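Hydrogenase maturation factor (PDB 3VTH) probably transfers the carbamoyl group of carbamoyl phosphate, at the expense of ATP, to the C-terminal cysteine of HypE during [NiFe]-hydrogenase maturation. Local coordinates at residues S168-Y171 with H175-R178; V254-V259 with K263-V268; Q279-V284 with I313-M318; I423-G428 with F436-E441. One frame throughout, in Å; residues are numbered along the deposited sequence.

Contact 1. Residues S168-Y171 with H175-R178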
# COMPACT_ATOMS: atom_id res chain seq x y z
N SER A 168 16.42 26.84 18.92
CA SER A 168 15.49 27.26 19.97
C SER A 168 14.97 28.69 19.76
O SER A 168 13.79 28.98 20.02
CB SER A 168 16.15 27.15 21.33
OG SER A 168 15.26 27.59 22.34
N ARG A 169 15.81 29.57 19.24
CA ARG A 169 15.41 30.92 18.88
C ARG A 169 14.40 30.91 17.76
O ARG A 169 13.41 31.57 17.81
CB ARG A 169 16.62 31.80 18.52
CG ARG A 169 17.43 32.23 19.75
CD ARG A 169 18.55 33.28 19.53
NE ARG A 169 19.17 33.23 18.21
CZ ARG A 169 20.44 32.92 17.96
NH1 ARG A 169 21.29 32.64 18.93
NH2 ARG A 169 20.86 32.90 16.71
N GLU A 170 14.65 30.11 16.75
CA GLU A 170 13.71 29.94 15.65
C GLU A 170 12.37 29.38 16.14
O GLU A 170 11.31 29.87 15.76
CB GLU A 170 14.28 28.98 14.60
CG GLU A 170 15.46 29.53 13.80
CD GLU A 170 15.97 28.50 12.79
OE1 GLU A 170 15.98 27.29 13.12
OE2 GLU A 170 16.35 28.88 11.67
N TYR A 171 12.46 28.35 16.99
CA TYR A 171 11.29 27.70 17.59
C TYR A 171 10.41 28.70 18.35
O TYR A 171 9.18 28.61 18.32
CB TYR A 171 11.76 26.59 18.54
CG TYR A 171 10.66 25.77 19.18
CD1 TYR A 171 10.04 26.20 20.37
CD2 TYR A 171 10.24 24.58 18.61
CE1 TYR A 171 9.03 25.42 20.96
CE2 TYR A 171 9.23 23.81 19.20
CZ TYR A 171 8.64 24.23 20.36
OH TYR A 171 7.63 23.46 20.92
N HIS A 175 7.72 35.03 13.94
CA HIS A 175 7.97 35.40 12.54
C HIS A 175 8.78 34.35 11.76
O HIS A 175 8.95 34.47 10.55
CB HIS A 175 8.66 36.77 12.45
CG HIS A 175 7.79 37.92 12.85
ND1 HIS A 175 8.10 38.76 13.90
CD2 HIS A 175 6.61 38.35 12.36
CE1 HIS A 175 7.16 39.68 14.02
NE2 HIS A 175 6.24 39.45 13.10
N ASP A 176 9.29 33.33 12.45
CA ASP A 176 10.05 32.29 11.76
C ASP A 176 9.12 31.19 11.27
O ASP A 176 8.14 30.85 11.94
CB ASP A 176 11.16 31.72 12.66
CG ASP A 176 12.21 30.94 11.87
OD1 ASP A 176 11.91 29.85 11.36
OD2 ASP A 176 13.36 31.43 11.75
N ARG A 177 9.40 30.61 10.11
CA ARG A 177 8.51 29.57 9.62
C ARG A 177 8.64 28.28 10.42
O ARG A 177 7.75 27.42 10.35
CB ARG A 177 8.66 29.35 8.11
CG ARG A 177 9.84 28.52 7.69
CD ARG A 177 9.85 28.35 6.17
NE ARG A 177 10.78 27.31 5.78
CZ ARG A 177 10.46 26.02 5.69
NH1 ARG A 177 9.23 25.61 5.94
NH2 ARG A 177 11.38 25.15 5.32
N ARG A 178 9.71 28.17 11.21
CA ARG A 178 9.87 27.04 12.14
C ARG A 178 9.43 27.34 13.58
O ARG A 178 9.80 26.62 14.51
CB ARG A 178 11.31 26.51 12.12
CG ARG A 178 11.63 25.71 10.88
CD ARG A 178 13.07 25.21 10.87
NE ARG A 178 13.32 24.40 9.69
CZ ARG A 178 13.71 24.89 8.51
NH1 ARG A 178 13.91 26.20 8.37
NH2 ARG A 178 13.89 24.06 7.49
O HOH W 1 13.77 28.50 10.13
O HOH W 2 15.76 31.18 10.59
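E170 and D176 meet where the last turn of helix 165-171 approaches the loop that follows it, the two CA atoms 5.8 Å apart, and one step on the CA of Y171 makes a nearly straight C-H...O contact, 3.6 Å, with the carbonyl O of R178. The D176 carboxylate crosses the E170 side chain at a slant, its OD2 3.5 Å from CG of E170. The two carboxylate planes are turned 59° from each other. Both acids are probably charged, and water bridges them: one water lies within hydrogen-bonding distance of E170 OE2 (2.6 Å) and of D176 OD2. A second sits beside D176 OD1 and accepts from NH1 of R178. All this lies in a HypF zinc finger, whose zinc is held by C164, C167, C186 and C189. D176 OD1 uses its anti lone pair to accept from the backbone N of R178 at 2.8 Å, closing an Asx turn over R177. With CG anti to the backbone N (chi1 -163°), the D176 carboxylate can serve both turn and waters. Farther out, E170 OE1 pairs with R128, and R178 NH2 with E120 of helix 115-121, beside the other zinc site.

Contact 2. Residues V254-V259 with K263-V268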
# COMPACT_ATOMS: atom_id res chain seq x y z
N VAL A 254 13.01 1.85 -9.17
CA VAL A 254 14.15 2.72 -9.43
C VAL A 254 13.80 4.15 -8.99
O VAL A 254 12.64 4.58 -9.13
CB VAL A 254 14.55 2.66 -10.94
CG1 VAL A 254 15.57 3.72 -11.32
CG2 VAL A 254 15.14 1.29 -11.27
N MET A 255 14.77 4.85 -8.40
CA MET A 255 14.63 6.26 -8.10
C MET A 255 15.25 7.10 -9.20
O MET A 255 16.39 6.87 -9.59
CB MET A 255 15.29 6.60 -6.76
CG MET A 255 15.11 8.07 -6.38
SD MET A 255 15.80 8.48 -4.76
CE MET A 255 14.59 7.75 -3.67
N MET A 256 14.50 8.07 -9.70
CA MET A 256 15.02 9.02 -10.68
C MET A 256 14.96 10.43 -10.12
O MET A 256 14.25 10.67 -9.15
CB MET A 256 14.22 8.93 -11.97
CG MET A 256 14.24 7.51 -12.54
SD MET A 256 13.74 7.46 -14.26
CE MET A 256 13.69 5.69 -14.50
N ARG A 257 15.71 11.35 -10.71
CA ARG A 257 15.91 12.67 -10.11
C ARG A 257 14.69 13.57 -10.19
O ARG A 257 14.42 14.32 -9.25
CB ARG A 257 17.17 13.35 -10.68
CG ARG A 257 17.06 13.75 -12.13
CD ARG A 257 18.43 13.81 -12.83
NE ARG A 257 19.33 14.79 -12.24
CZ ARG A 257 20.41 14.49 -11.51
NH1 ARG A 257 20.75 13.21 -11.29
NH2 ARG A 257 21.17 15.46 -11.02
N ASP A 258 13.94 13.50 -11.29
CA ASP A 258 12.77 14.37 -11.51
C ASP A 258 11.88 13.83 -12.62
O ASP A 258 12.23 12.83 -13.28
CB ASP A 258 13.20 15.82 -11.82
CG ASP A 258 14.14 15.92 -13.02
OD1 ASP A 258 14.09 15.07 -13.93
OD2 ASP A 258 14.94 16.88 -13.05
N VAL A 259 10.74 14.49 -12.84
CA VAL A 259 9.76 14.02 -13.83
C VAL A 259 10.35 14.01 -15.24
O VAL A 259 10.07 13.11 -16.02
CB VAL A 259 8.43 14.83 -13.78
CG1 VAL A 259 7.47 14.34 -14.87
CG2 VAL A 259 7.76 14.66 -12.40
N LYS A 263 10.31 10.73 -17.78
CA LYS A 263 9.70 10.79 -19.12
C LYS A 263 10.61 10.25 -20.23
O LYS A 263 10.13 9.99 -21.34
CB LYS A 263 9.30 12.23 -19.48
CG LYS A 263 8.23 12.85 -18.59
CD LYS A 263 6.90 12.87 -19.27
CE LYS A 263 6.32 14.29 -19.29
NZ LYS A 263 6.01 14.80 -17.92
N LYS A 264 11.90 10.10 -19.93
CA LYS A 264 12.85 9.51 -20.89
C LYS A 264 12.62 8.01 -21.01
O LYS A 264 12.94 7.40 -22.03
CB LYS A 264 14.31 9.76 -20.48
CG LYS A 264 14.85 11.11 -20.88
CD LYS A 264 16.18 11.41 -20.18
CE LYS A 264 16.66 12.81 -20.53
NZ LYS A 264 17.94 13.17 -19.84
N TYR A 265 12.09 7.42 -19.94
CA TYR A 265 11.95 5.98 -19.83
C TYR A 265 10.51 5.50 -19.82
O TYR A 265 10.24 4.31 -20.01
CB TYR A 265 12.63 5.47 -18.56
CG TYR A 265 14.09 5.79 -18.47
CD1 TYR A 265 15.04 4.96 -19.05
CD2 TYR A 265 14.53 6.92 -17.78
CE1 TYR A 265 16.41 5.25 -18.97
CE2 TYR A 265 15.90 7.23 -17.68
CZ TYR A 265 16.82 6.39 -18.29
OH TYR A 265 18.15 6.67 -18.18
N CYS A 266 9.58 6.42 -19.57
CA CYS A 266 8.20 6.04 -19.27
C CYS A 266 7.20 7.01 -19.86
O CYS A 266 7.51 8.17 -20.08
CB CYS A 266 7.97 6.00 -17.76
SG CYS A 266 9.02 4.84 -16.88
N ILE A 267 6.00 6.49 -20.09
CA ILE A 267 4.82 7.30 -20.35
C ILE A 267 4.34 7.81 -19.00
O ILE A 267 4.22 7.03 -18.05
CB ILE A 267 3.71 6.45 -21.04
CG1 ILE A 267 4.17 6.03 -22.45
CG2 ILE A 267 2.36 7.20 -21.06
CD1 ILE A 267 3.28 4.99 -23.17
N VAL A 268 4.11 9.11 -18.89
CA VAL A 268 3.66 9.72 -17.64
C VAL A 268 2.48 10.65 -17.92
O VAL A 268 2.67 11.73 -18.47
CB VAL A 268 4.80 10.52 -16.94
CG1 VAL A 268 4.36 11.03 -15.55
CG2 VAL A 268 6.06 9.69 -16.81
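V259, M256 and K263 bury the most surface here, where the chain passes from strand 254-255 into the first turn of helix 259-265. V259 is the first residue of that helix, and its carbonyl O accepts from the backbone N of K263 at 3.0 Å, one helical turn on. The K263 side chain then folds back over the residue it is bonded to. Its CG sits 3.2 Å from V259 O, and bends at chi2, chi3 and chi4 carry the ammonium round until NZ lies 3.4 Å from the CG1 methyl of V259. The lysine thus lays its aliphatic part and its charged end beside an apolar branch; its ion pair with E273 of helix 270-277 is long and weak. A chi1 of 178° places V259 CG1 for this by turning it away from the backbone N. D258, just before the helix, is its N-cap: OD1 accepts from the backbone N of E261. This is a strand-to-helix connection in the Sua5/YrdC-like part of the protein, the strand lying in the large mixed sheet between 303-307 and 325-329. M256, just past that strand, extends toward Y265, two residues beyond K263. Its SD and CE both come to 3.6 Å from CD2 of the Y265 ring, a Met-aromatic contact in which SD stands 4.7 Å from the ring centroid and 56° off its normal, approaching obliquely. M256 also touches V306 of strand 303-307, as well as E261 and V262 on the helix, which packs the thioether between sheet and helix.

Contact 3. Residues Q279-V284 with I313-M318. With PO4 (phosphate ion), chain L.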
# COMPACT_ATOMS: atom_id res chain seq x y z
N GLN A 279 3.84 14.63 -1.93
CA GLN A 279 4.72 14.42 -0.77
C GLN A 279 4.63 12.99 -0.22
O GLN A 279 5.51 12.55 0.50
CB GLN A 279 4.43 15.42 0.34
CG GLN A 279 5.07 16.79 0.16
CD GLN A 279 4.76 17.68 1.34
OE1 GLN A 279 3.67 18.24 1.43
NE2 GLN A 279 5.69 17.78 2.28
N ARG A 280 3.57 12.26 -0.56
CA ARG A 280 3.52 10.86 -0.13
C ARG A 280 4.70 10.08 -0.76
O ARG A 280 5.17 9.09 -0.19
CB ARG A 280 2.16 10.23 -0.44
CG ARG A 280 0.95 10.95 0.20
CD ARG A 280 -0.35 10.17 -0.08
NE ARG A 280 -1.56 10.86 0.40
CZ ARG A 280 -2.06 10.74 1.63
NH1 ARG A 280 -1.45 9.97 2.53
NH2 ARG A 280 -3.18 11.40 1.96
N ARG A 281 5.16 10.54 -1.93
CA ARG A 281 6.30 9.95 -2.66
C ARG A 281 6.27 8.42 -2.71
O ARG A 281 7.13 7.78 -2.09
CB ARG A 281 7.64 10.45 -2.06
CG ARG A 281 7.89 11.96 -2.25
CD ARG A 281 8.20 12.28 -3.70
NE ARG A 281 7.77 13.63 -4.12
CZ ARG A 281 8.55 14.53 -4.72
NH1 ARG A 281 9.84 14.28 -4.95
NH2 ARG A 281 8.04 15.70 -5.10
N PRO A 282 5.31 7.83 -3.45
CA PRO A 282 5.36 6.40 -3.66
C PRO A 282 6.19 6.04 -4.90
O PRO A 282 6.52 6.91 -5.72
CB PRO A 282 3.91 6.05 -3.97
CG PRO A 282 3.44 7.22 -4.75
CD PRO A 282 4.08 8.41 -4.03
N ILE A 283 6.49 4.74 -5.02
CA ILE A 283 6.86 4.12 -6.30
C ILE A 283 5.57 4.13 -7.15
O ILE A 283 4.52 3.76 -6.67
CB ILE A 283 7.29 2.66 -6.06
CG1 ILE A 283 8.60 2.61 -5.24
CG2 ILE A 283 7.41 1.88 -7.40
CD1 ILE A 283 8.81 1.29 -4.50
N VAL A 284 5.65 4.59 -8.41
CA VAL A 284 4.49 4.58 -9.28
C VAL A 284 4.81 3.66 -10.46
O VAL A 284 5.86 3.79 -11.07
CB VAL A 284 4.15 6.00 -9.82
CG1 VAL A 284 2.91 5.99 -10.74
CG2 VAL A 284 3.95 7.01 -8.66
N ILE A 313 18.73 13.46 1.78
CA ILE A 313 19.89 12.70 1.29
C ILE A 313 19.79 12.31 -0.20
O ILE A 313 20.82 12.18 -0.87
CB ILE A 313 20.19 11.43 2.14
CG1 ILE A 313 18.96 10.53 2.25
CG2 ILE A 313 20.74 11.84 3.53
CD1 ILE A 313 19.28 9.06 2.59
N HIS A 314 18.57 12.10 -0.69
CA HIS A 314 18.38 11.71 -2.10
C HIS A 314 18.69 12.87 -3.02
O HIS A 314 19.35 12.69 -4.05
CB HIS A 314 16.96 11.22 -2.40
CG HIS A 314 16.48 10.14 -1.48
ND1 HIS A 314 17.21 9.01 -1.20
CD2 HIS A 314 15.32 10.02 -0.80
CE1 HIS A 314 16.54 8.24 -0.37
NE2 HIS A 314 15.38 8.83 -0.11
N TYR A 315 18.21 14.06 -2.66
CA TYR A 315 18.51 15.26 -3.45
C TYR A 315 20.00 15.55 -3.47
O TYR A 315 20.54 15.96 -4.50
CB TYR A 315 17.76 16.48 -2.91
CG TYR A 315 16.26 16.41 -3.11
CD1 TYR A 315 15.68 16.83 -4.30
CD2 TYR A 315 15.42 15.95 -2.09
CE1 TYR A 315 14.28 16.79 -4.49
CE2 TYR A 315 14.04 15.90 -2.26
CZ TYR A 315 13.48 16.33 -3.46
OH TYR A 315 12.12 16.28 -3.60
N LEU A 316 20.65 15.35 -2.33
CA LEU A 316 22.10 15.52 -2.24
C LEU A 316 22.84 14.50 -3.13
O LEU A 316 23.75 14.85 -3.88
CB LEU A 316 22.57 15.41 -0.79
CG LEU A 316 22.13 16.55 0.15
CD1 LEU A 316 22.50 16.23 1.60
CD2 LEU A 316 22.69 17.89 -0.27
N LEU A 317 22.43 13.24 -3.04
CA LEU A 317 23.04 12.18 -3.85
C LEU A 317 22.87 12.46 -5.35
O LEU A 317 23.81 12.27 -6.12
CB LEU A 317 22.45 10.81 -3.48
CG LEU A 317 23.05 9.57 -4.18
CD1 LEU A 317 24.61 9.51 -4.01
CD2 LEU A 317 22.39 8.28 -3.68
N MET A 318 21.67 12.92 -5.73
CA MET A 318 21.34 13.23 -7.13
C MET A 318 22.22 14.30 -7.78
O MET A 318 22.48 14.24 -8.98
CB MET A 318 19.85 13.58 -7.28
CG MET A 318 18.89 12.39 -7.14
SD MET A 318 19.25 11.14 -8.39
CE MET A 318 18.01 9.90 -8.05
P PO4 L . -4.12 12.93 -1.38
O1 PO4 L . -2.61 12.84 -1.23
O2 PO4 L . -4.59 11.85 -2.35
O3 PO4 L . -4.83 12.71 -0.07
O4 PO4 L . -4.46 14.29 -1.94
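R281 and Y315 approach from opposite directions and meet obliquely: NH1 of R281 lies 3.3 Å from the hydroxyl OH of Y315, and the guanidinium and ring planes are 48° apart. The contact is small, 50 Å² in all, and the two backbones stay well separated, R281 CA being 12.2 Å from H314 CA. The R281 chain bends at chi2 and chi3, which brings its head back among carbonyl groups: NH1 binds P309 O, NE binds S278 O and NH2 binds L277 O, so the guanidinium is fixed by backbone. Y315, on helix 312-320 of the Sua5/YrdC-like part, also packs on L118 and L121 of helix 115-121 in the first HypF finger, so its ring lies where these two parts adjoin. On R280, next door, an extended chain points another way, to a phosphate ion probably taken up from the crystallisation liquor. NE donates to its O1 at 2.8 Å and NH2 to its O3 at 2.9 Å, both nearly straight at 165°, a paired grip at the guanidinium edge. A leucine in its place would probably leave the phosphate without these two donors and Y387 without its cation-pi partner. The R280 head is further positioned by G386 O, bound by NH1, and Q390 OE1, bound by NH2.

Contact 4. Residues I423-G428 with F436-E441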
# COMPACT_ATOMS: atom_id res chain seq x y z
N ILE A 423 -5.96 0.58 9.07
CA ILE A 423 -5.31 -0.53 8.37
C ILE A 423 -3.78 -0.33 8.46
O ILE A 423 -3.25 0.78 8.26
CB ILE A 423 -5.82 -0.67 6.90
CG1 ILE A 423 -5.24 -1.94 6.25
CG2 ILE A 423 -5.50 0.59 6.09
CD1 ILE A 423 -5.88 -2.32 4.87
N SER A 424 -3.07 -1.39 8.81
CA SER A 424 -1.63 -1.28 9.02
C SER A 424 -0.93 -1.08 7.70
O SER A 424 -1.47 -1.42 6.63
CB SER A 424 -1.09 -2.55 9.69
OG SER A 424 -0.96 -3.63 8.77
N HIS A 425 0.28 -0.54 7.77
CA HIS A 425 1.15 -0.56 6.62
C HIS A 425 1.43 -2.01 6.22
O HIS A 425 1.29 -2.93 7.02
CB HIS A 425 2.46 0.17 6.92
CG HIS A 425 3.30 -0.45 8.00
ND1 HIS A 425 3.06 -0.25 9.35
CD2 HIS A 425 4.41 -1.23 7.94
CE1 HIS A 425 3.97 -0.89 10.06
NE2 HIS A 425 4.80 -1.49 9.23
N HIS A 426 1.81 -2.19 4.96
CA HIS A 426 2.25 -3.49 4.43
C HIS A 426 3.20 -4.20 5.39
O HIS A 426 4.22 -3.63 5.80
CB HIS A 426 2.97 -3.23 3.10
CG HIS A 426 3.60 -4.45 2.51
ND1 HIS A 426 4.96 -4.69 2.58
CD2 HIS A 426 3.07 -5.47 1.80
CE1 HIS A 426 5.24 -5.82 1.94
NE2 HIS A 426 4.11 -6.30 1.44
N ILE A 427 2.85 -5.43 5.76
CA ILE A 427 3.68 -6.22 6.66
C ILE A 427 4.52 -7.21 5.83
O ILE A 427 5.73 -7.32 6.04
CB ILE A 427 2.82 -6.98 7.72
CG1 ILE A 427 2.00 -5.99 8.57
CG2 ILE A 427 3.68 -7.95 8.57
CD1 ILE A 427 2.85 -5.01 9.43
N GLY A 428 3.88 -7.91 4.90
CA GLY A 428 4.59 -8.84 3.99
C GLY A 428 3.93 -10.21 4.01
O GLY A 428 2.95 -10.42 4.70
N PHE A 436 6.43 -13.27 10.92
CA PHE A 436 5.42 -13.41 11.96
C PHE A 436 5.76 -12.62 13.21
O PHE A 436 4.88 -11.95 13.77
CB PHE A 436 5.18 -14.88 12.31
CG PHE A 436 3.99 -15.10 13.21
CD1 PHE A 436 4.17 -15.45 14.54
CD2 PHE A 436 2.69 -14.93 12.72
CE1 PHE A 436 3.07 -15.65 15.39
CE2 PHE A 436 1.58 -15.12 13.56
CZ PHE A 436 1.77 -15.48 14.88
N ASN A 437 7.02 -12.69 13.66
CA ASN A 437 7.45 -11.92 14.84
C ASN A 437 7.22 -10.42 14.65
O ASN A 437 6.77 -9.73 15.57
CB ASN A 437 8.92 -12.17 15.18
CG ASN A 437 9.17 -13.56 15.73
OD1 ASN A 437 10.31 -14.01 15.80
ND2 ASN A 437 8.10 -14.25 16.12
N TYR A 438 7.55 -9.94 13.46
CA TYR A 438 7.36 -8.55 13.06
C TYR A 438 5.87 -8.16 13.00
O TYR A 438 5.47 -7.11 13.53
CB TYR A 438 8.04 -8.34 11.72
CG TYR A 438 7.79 -7.02 11.04
CD1 TYR A 438 7.42 -6.99 9.69
CD2 TYR A 438 7.93 -5.79 11.71
CE1 TYR A 438 7.19 -5.78 9.03
CE2 TYR A 438 7.68 -4.57 11.05
CZ TYR A 438 7.33 -4.58 9.71
OH TYR A 438 7.10 -3.40 9.02
N TYR A 439 5.06 -8.99 12.35
CA TYR A 439 3.61 -8.86 12.40
C TYR A 439 3.11 -8.71 13.84
O TYR A 439 2.38 -7.77 14.14
CB TYR A 439 3.01 -10.10 11.75
CG TYR A 439 1.52 -10.28 11.81
CD1 TYR A 439 0.96 -11.18 12.71
CD2 TYR A 439 0.68 -9.63 10.91
CE1 TYR A 439 -0.42 -11.42 12.73
CE2 TYR A 439 -0.71 -9.86 10.92
CZ TYR A 439 -1.24 -10.76 11.85
OH TYR A 439 -2.60 -11.02 11.89
N ILE A 440 3.51 -9.62 14.72
CA ILE A 440 3.05 -9.62 16.12
C ILE A 440 3.39 -8.33 16.84
O ILE A 440 2.54 -7.78 17.54
CB ILE A 440 3.63 -10.83 16.93
CG1 ILE A 440 2.97 -12.12 16.48
CG2 ILE A 440 3.42 -10.63 18.44
CD1 ILE A 440 1.50 -11.99 16.21
N GLU A 441 4.61 -7.85 16.64
CA GLU A 441 5.09 -6.62 17.26
C GLU A 441 4.37 -5.37 16.72
O GLU A 441 4.15 -4.41 17.46
CB GLU A 441 6.61 -6.46 17.09
CG GLU A 441 7.06 -5.64 15.83
CD GLU A 441 8.43 -4.96 15.98
OE1 GLU A 441 9.01 -5.01 17.09
OE2 GLU A 441 8.93 -4.38 14.98
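The loop between strand 420-423 and helix 433-449, in the HypF Kae1-like domain, folds back onto the helix that follows it, and I427 and G428 form a classic beta bulge opposite N411. At the bulge the backbone of I427 comes nearest the helix, its CA 6.3 Å from that of Y439. The CG2 methyl of I427 enters between two tyrosines, 3.9 Å from CB of Y439 and 4.0 Å from CD1 of Y438; it meets the Y439 ring at the edge, and the I427 and Y439 side chains cross at about a right angle. In Y438 a chi1 of 171° swings the ring away from the backbone N and sends it along the loop to H425. There NE2 of H425 donates to Y438 OH at 3.0 Å, with the N-H...O angle 151° and the hydroxyl only 4° out of the imidazole plane. The H425 ring is also held from its other nitrogen, ND1 bonding to Y446 OH farther along the same helix, so its rotation is fixed at two points. A valine at Y438 would probably leave H425 NE2 without its acceptor and take away the ring that packs on I427. Next along, H426 turns away from the helix, its side chain about 5 Å from the bound ATP analogue, with the backbone N of G428 over the centre of its ring. One face of the H425 imidazole carries CD1 of I427, 4.0 Å above the plane and offset toward the rim.

Overall arrangement
Followed from the N terminus, the four contacts come in series, none nested or crossing. Contact 1 closes a short turn in the second zinc finger. Contact 2 spans the first turn of helix 259-265, just after a strand of the large mixed sheet, and contact 3 spans 28 intervening residues, strand 303-307 among them, in the same part of the fold. Those two touch: R257 NH2 lies 2.7 Å from M318 O, a probable hydrogen bond, and M256 packs on M318. Contact 4 closes the loop between strand 420-423 and helix 433-449 in the Kae1-like domain, its nearest atoms about 10 Å from contact 3. Contacts 1 and 4 lie farthest apart, about 38 Å between centres.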